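Local coordinates for protein diaminopimelate decarboxylase (Methanocaldococcus jannaschii, PDB 1TUF) that decarboxylates meso-diaminopimelate to L-lysine with pyridoxal 5'-phosphate, the last step of lysine biosynthesis by the diaminopimelate pathway, working as a homodimer, at residues 32-37 / 402-407; 291-296 / 384-389. One frame throughout, in Å; residues are numbered along the deposited sequence.

Contact 1: 32-37 / 402-407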
loop_
_atom_site.group_PDB
_atom_site.type_symbol
_atom_site.label_atom_id
_atom_site.label_comp_id
_atom_site.label_asym_id
_atom_site.label_seq_id
_atom_site.Cartn_x
_atom_site.Cartn_y
_atom_site.Cartn_z
ATOM N N LEU A 32 -3.645 -10.707 -13.923
ATOM C CA LEU A 32 -5.094 -10.678 -14.021
ATOM C C LEU A 32 -5.796 -11.157 -12.762
ATOM O O LEU A 32 -5.452 -12.195 -12.187
ATOM C CB LEU A 32 -5.539 -11.536 -15.203
ATOM C CG LEU A 32 -7.029 -11.637 -15.517
ATOM C CD1 LEU A 32 -7.575 -10.274 -15.928
ATOM C CD2 LEU A 32 -7.219 -12.651 -16.643
ATOM N N TYR A 33 -6.784 -10.377 -12.338
ATOM C CA TYR A 33 -7.598 -10.699 -11.174
ATOM C C TYR A 33 -8.807 -11.422 -11.745
ATOM O O TYR A 33 -9.381 -10.985 -12.747
ATOM C CB TYR A 33 -8.072 -9.419 -10.475
ATOM C CG TYR A 33 -7.294 -9.014 -9.241
ATOM C CD1 TYR A 33 -7.393 -9.743 -8.061
ATOM C CD2 TYR A 33 -6.456 -7.898 -9.256
ATOM C CE1 TYR A 33 -6.672 -9.374 -6.924
ATOM C CE2 TYR A 33 -5.728 -7.519 -8.124
ATOM C CZ TYR A 33 -5.841 -8.266 -6.962
ATOM O OH TYR A 33 -5.097 -7.927 -5.850
ATOM N N VAL A 34 -9.179 -12.536 -11.128
ATOM C CA VAL A 34 -10.350 -13.299 -11.561
ATOM C C VAL A 34 -11.279 -13.476 -10.371
ATOM O O VAL A 34 -10.922 -14.140 -9.402
ATOM C CB VAL A 34 -9.969 -14.693 -12.085
ATOM C CG1 VAL A 34 -11.236 -15.493 -12.388
ATOM C CG2 VAL A 34 -9.110 -14.554 -13.344
ATOM N N MET A 35 -12.458 -12.867 -10.446
ATOM C CA MET A 35 -13.446 -12.961 -9.379
ATOM C C MET A 35 -14.553 -13.924 -9.794
ATOM O O MET A 35 -15.052 -13.842 -10.915
ATOM C CB MET A 35 -14.057 -11.588 -9.096
ATOM C CG MET A 35 -13.086 -10.556 -8.568
ATOM S SD MET A 35 -12.420 -10.954 -6.949
ATOM C CE MET A 35 -13.758 -10.397 -5.854
ATOM N N SER A 36 -14.931 -14.823 -8.885
ATOM C CA SER A 36 -15.975 -15.822 -9.124
ATOM C C SER A 36 -17.339 -15.363 -8.620
ATOM O O SER A 36 -17.568 -15.276 -7.417
ATOM C CB SER A 36 -15.615 -17.138 -8.424
ATOM O OG SER A 36 -16.642 -18.105 -8.584
ATOM N N GLU A 37 -18.250 -15.084 -9.538
ATOM C CA GLU A 37 -19.579 -14.639 -9.149
ATOM C C GLU A 37 -20.245 -15.666 -8.221
ATOM O O GLU A 37 -20.767 -15.315 -7.157
ATOM C CB GLU A 37 -20.418 -14.406 -10.405
ATOM C CG GLU A 37 -21.828 -13.939 -10.136
ATOM C CD GLU A 37 -22.515 -13.458 -11.392
ATOM O OE1 GLU A 37 -22.153 -12.372 -11.890
ATOM O OE2 GLU A 37 -23.412 -14.171 -11.895
ATOM N N ARG A 402 -5.964 -5.796 -14.517
ATOM C CA ARG A 402 -7.287 -5.987 -15.079
ATOM C C ARG A 402 -8.048 -6.938 -14.160
ATOM O O ARG A 402 -7.439 -7.715 -13.413
ATOM C CB ARG A 402 -7.177 -6.634 -16.459
ATOM C CG ARG A 402 -7.545 -5.737 -17.613
ATOM C CD ARG A 402 -7.393 -6.486 -18.908
ATOM N NE ARG A 402 -7.990 -5.767 -20.024
ATOM C CZ ARG A 402 -8.084 -6.251 -21.257
ATOM N NH1 ARG A 402 -7.614 -7.463 -21.536
ATOM N NH2 ARG A 402 -8.658 -5.522 -22.210
ATOM N N MET A 403 -9.376 -6.881 -14.220
ATOM C CA MET A 403 -10.213 -7.767 -13.420
ATOM C C MET A 403 -11.366 -8.305 -14.246
ATOM O O MET A 403 -12.061 -7.551 -14.931
ATOM C CB MET A 403 -10.789 -7.052 -12.194
ATOM C CG MET A 403 -9.803 -6.711 -11.103
ATOM S SD MET A 403 -10.547 -6.911 -9.457
ATOM C CE MET A 403 -11.856 -5.662 -9.492
ATOM N N VAL A 404 -11.561 -9.619 -14.180
ATOM C CA VAL A 404 -12.653 -10.276 -14.891
ATOM C C VAL A 404 -13.547 -11.008 -13.885
ATOM O O VAL A 404 -13.092 -11.427 -12.815
ATOM C CB VAL A 404 -12.127 -11.283 -15.971
ATOM C CG1 VAL A 404 -11.311 -10.536 -17.015
ATOM C CG2 VAL A 404 -11.301 -12.399 -15.332
ATOM N N LEU A 405 -14.829 -11.117 -14.220
ATOM C CA LEU A 405 -15.806 -11.802 -13.381
ATOM C C LEU A 405 -16.276 -13.034 -14.133
ATOM O O LEU A 405 -16.778 -12.924 -15.256
ATOM C CB LEU A 405 -17.020 -10.908 -13.111
ATOM C CG LEU A 405 -18.138 -11.525 -12.256
ATOM C CD1 LEU A 405 -17.638 -11.674 -10.829
ATOM C CD2 LEU A 405 -19.389 -10.653 -12.280
ATOM N N THR A 406 -16.100 -14.205 -13.529
ATOM C CA THR A 406 -16.548 -15.444 -14.151
ATOM C C THR A 406 -17.924 -15.805 -13.576
ATOM O O THR A 406 -18.065 -15.982 -12.369
ATOM C CB THR A 406 -15.543 -16.628 -13.899
ATOM O OG1 THR A 406 -15.291 -16.775 -12.495
ATOM C CG2 THR A 406 -14.220 -16.387 -14.623
ATOM N N SER A 407 -18.937 -15.877 -14.438
ATOM C CA SER A 407 -20.295 -16.243 -14.023
ATOM C C SER A 407 -20.876 -17.221 -15.036
ATOM O O SER A 407 -20.261 -17.493 -16.068
ATOM C CB SER A 407 -21.200 -15.008 -13.943
ATOM O OG SER A 407 -21.429 -14.450 -15.225
#

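Contact 2: 291-296 / 384-389. With AZ1 (azelaic acid), chain C.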
loop_
_atom_site.group_PDB
_atom_site.type_symbol
_atom_site.label_atom_id
_atom_site.label_comp_id
_atom_site.label_asym_id
_atom_site.label_seq_id
_atom_site.Cartn_x
_atom_site.Cartn_y
_atom_site.Cartn_z
ATOM N N PRO A 291 -19.405 -8.331 7.492
ATOM C CA PRO A 291 -18.394 -9.211 6.897
ATOM C C PRO A 291 -17.733 -8.599 5.677
ATOM O O PRO A 291 -18.398 -7.962 4.867
ATOM C CB PRO A 291 -19.192 -10.457 6.506
ATOM C CG PRO A 291 -20.386 -10.412 7.392
ATOM C CD PRO A 291 -20.736 -8.956 7.420
ATOM N N GLY A 292 -16.430 -8.809 5.540
ATOM C CA GLY A 292 -15.718 -8.295 4.386
ATOM C C GLY A 292 -14.962 -9.430 3.725
ATOM O O GLY A 292 -15.345 -9.937 2.670
ATOM N N ARG A 293 -13.878 -9.843 4.369
ATOM C CA ARG A 293 -13.048 -10.926 3.874
ATOM C C ARG A 293 -13.862 -12.216 3.743
ATOM O O ARG A 293 -13.668 -12.986 2.801
ATOM C CB ARG A 293 -11.886 -11.138 4.844
ATOM C CG ARG A 293 -10.775 -12.042 4.347
ATOM C CD ARG A 293 -9.927 -12.506 5.528
ATOM N NE ARG A 293 -9.532 -11.399 6.399
ATOM C CZ ARG A 293 -8.588 -10.508 6.099
ATOM N NH1 ARG A 293 -7.935 -10.595 4.946
ATOM N NH2 ARG A 293 -8.298 -9.534 6.954
ATOM N N SER A 294 -14.779 -12.445 4.684
ATOM C CA SER A 294 -15.596 -13.663 4.666
ATOM C C SER A 294 -16.716 -13.653 3.631
ATOM O O SER A 294 -17.637 -14.454 3.708
ATOM C CB SER A 294 -16.169 -13.961 6.061
ATOM O OG SER A 294 -16.955 -12.895 6.558
ATOM N N LEU A 295 -16.628 -12.750 2.661
ATOM C CA LEU A 295 -17.623 -12.671 1.609
ATOM C C LEU A 295 -17.000 -12.670 0.221
ATOM O O LEU A 295 -17.550 -13.272 -0.696
ATOM C CB LEU A 295 -18.484 -11.422 1.770
ATOM C CG LEU A 295 -19.769 -11.557 2.597
ATOM C CD1 LEU A 295 -20.450 -10.206 2.683
ATOM C CD2 LEU A 295 -20.710 -12.577 1.963
ATOM N N VAL A 296 -15.851 -12.015 0.058
ATOM C CA VAL A 296 -15.221 -11.944 -1.258
ATOM C C VAL A 296 -13.829 -12.563 -1.362
ATOM O O VAL A 296 -13.393 -12.912 -2.455
ATOM C CB VAL A 296 -15.148 -10.473 -1.749
ATOM C CG1 VAL A 296 -16.548 -9.874 -1.785
ATOM C CG2 VAL A 296 -14.247 -9.645 -0.827
ATOM N N VAL A 384 -7.605 -13.724 -3.093
ATOM C CA VAL A 384 -7.181 -12.343 -3.221
ATOM C C VAL A 384 -8.382 -11.425 -3.422
ATOM O O VAL A 384 -8.231 -10.232 -3.684
ATOM C CB VAL A 384 -6.162 -12.197 -4.384
ATOM C CG1 VAL A 384 -4.906 -13.027 -4.065
ATOM C CG2 VAL A 384 -6.766 -12.678 -5.700
ATOM N N GLY A 385 -9.575 -11.994 -3.262
ATOM C CA GLY A 385 -10.795 -11.230 -3.445
ATOM C C GLY A 385 -10.988 -10.119 -2.434
ATOM O O GLY A 385 -11.637 -9.115 -2.698
ATOM N N ALA A 386 -10.422 -10.297 -1.257
ATOM C CA ALA A 386 -10.567 -9.295 -0.233
ATOM C C ALA A 386 -9.222 -8.632 0.022
ATOM O O ALA A 386 -8.184 -9.297 0.126
ATOM C CB ALA A 386 -11.095 -9.944 1.040
ATOM N N TYR A 387 -9.238 -7.314 0.108
ATOM C CA TYR A 387 -8.014 -6.590 0.374
ATOM C C TYR A 387 -6.929 -6.917 -0.657
ATOM O O TYR A 387 -5.763 -7.056 -0.308
ATOM C CB TYR A 387 -7.541 -6.931 1.793
ATOM C CG TYR A 387 -8.617 -6.699 2.838
ATOM C CD1 TYR A 387 -9.029 -5.401 3.161
ATOM C CD2 TYR A 387 -9.266 -7.774 3.459
ATOM C CE1 TYR A 387 -10.062 -5.177 4.071
ATOM C CE2 TYR A 387 -10.300 -7.561 4.369
ATOM C CZ TYR A 387 -10.695 -6.262 4.669
ATOM O OH TYR A 387 -11.730 -6.045 5.545
ATOM N N GLY A 388 -7.329 -7.055 -1.917
ATOM C CA GLY A 388 -6.383 -7.328 -2.985
ATOM C C GLY A 388 -6.331 -6.089 -3.867
ATOM O O GLY A 388 -5.398 -5.290 -3.787
ATOM N N ILE A 389 -7.353 -5.903 -4.691
ATOM C CA ILE A 389 -7.405 -4.739 -5.560
ATOM C C ILE A 389 -7.721 -3.481 -4.755
ATOM O O ILE A 389 -7.350 -2.375 -5.145
ATOM C CB ILE A 389 -8.476 -4.906 -6.667
ATOM C CG1 ILE A 389 -8.332 -3.785 -7.694
ATOM C CG2 ILE A 389 -9.876 -4.894 -6.075
ATOM C CD1 ILE A 389 -7.125 -3.953 -8.582
HETATM C C AZ1 C . -4.907 -8.712 5.338
HETATM C C2 AZ1 C . -5.755 -7.577 5.925
HETATM C C3 AZ1 C . -6.138 -6.094 5.972
HETATM C C4 AZ1 C . -7.169 -5.337 6.814
HETATM C C5 AZ1 C . -7.979 -5.945 7.953
HETATM C C6 AZ1 C . -8.294 -5.028 9.138
HETATM C C7 AZ1 C . -7.595 -4.882 10.498
HETATM C C8 AZ1 C . -7.800 -3.688 11.431
HETATM C C9 AZ1 C . -9.159 -3.595 12.098
HETATM O OXT AZ1 C . -5.051 -9.993 5.765
HETATM O O AZ1 C . -4.081 -8.456 4.461
HETATM O O2 AZ1 C . -9.523 -4.587 12.976
HETATM O OXT2 AZ1 C . -9.879 -2.626 11.803
#

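Contact 1: 32-37 / 402-407
Y33 and M403 lie side by side on the same face of a parallel strand pair, both side chains pointing the same way. The M403 CG methylene presses on Y33 CB at 3.3 Å. In M403, CG stands anti to the carbonyl carbon (chi1 -71°), and the bend at the second torsion brings SD to 4.5 Å from the centroid of the Y33 ring, an oblique Met-aromatic contact. A flexible thioether suits this place because it can follow the ring while the phenol runs on to bond the carbonyl of D326. Five backbone hydrogen bonds, alternating in direction, hold the strands together; M35 N reaches V404 O at 2.8 Å with a nearly straight N-H...O angle of 177°.

These are strands of the mixed sheet beside the barrel, in the beta domain that class-II decarboxylases carry in addition to their TIM barrel. On the face opposite Y33, the branched residues V34, V404 and T406 fit closely. V34 CG2 meets V404 CG2 at 3.7 Å as the two side chains cross obliquely, whereas V34 CG1 meets T406 CG2 at 3.8 Å with the side chains at about a right angle. T406 OG1 is turned instead to D17, which also binds S36 OG.

At the far end S36 is the N-cap of helix 37-51. E37 stretches across the end of the neighbouring strand, its CG anti to the backbone N (chi1 180°), which lays the carboxylate alongside S407 CB and sets OE1 3.3 Å from L405 CD2. That same OE1 is hydrogen-bonded to H432 of the second subunit.

Contact 2: 291-296 / 384-389
The backbones come closest where the CA atoms of V296 and G385 stand 5.0 Å apart, and G385 CA gives a CA-H...O contact of 3.2 Å to V296 O. Glycine fits here because a CB would run into that carbonyl oxygen. Next to it the small A386 methyl packs on R293 CA at 3.6 Å and on V296 CG2 at 3.7 Å.

R293 and Y387 cross at about a right angle in the substrate and cofactor pocket. The arginine chain bends at chi3 (-49°), and Y387 CE2 lies over one guanidinium face, the planes 40° apart. R293 NH1 makes a weak hydrogen bond of 3.1 Å to OXT of azelaic acid, a dicarboxylate that probably occupies part of the substrate site; the positive guanidinium, inferred to bind substrate, suits such a carboxylate. The ligand's C4 sits over one face of the Y387 ring, and S213 holds R293 NH2. Y387, an established cofactor-binding residue, bonds the phosphate of the pyridoxal-lysine at position 69 through its hydroxyl, as do G292 and R293 through their backbone N, consistent with a helix start serving an anion.

V296 rests on Y66 of barrel strand 62-67, L295 and P291 pack on Y44 and Y47 of helix 37-51, and V384 and I389 touch Y33 of strand 32-36.

After a small antiparallel sheet (7-9, 14-16, 19-20) and helix 21-28, the chain forms strand 32-36, enters helix 37-51 and builds the barrel, whose strand 286-289 leads into 291-296. It then returns through strand 300-311 to the mixed sheet, reaches 384-389 after strand 378-381, and so closes contact 2. Only later does strand 402-407 come back beside 32-36 to close contact 1, so contact 2 is nested within the larger loop. The two also meet where M35 SD lies 3.9 Å from G385 CA. Contact 1 thus joins early and late strands of the beta domain, while contact 2 ties the barrel's cofactor site to a loop of that domain.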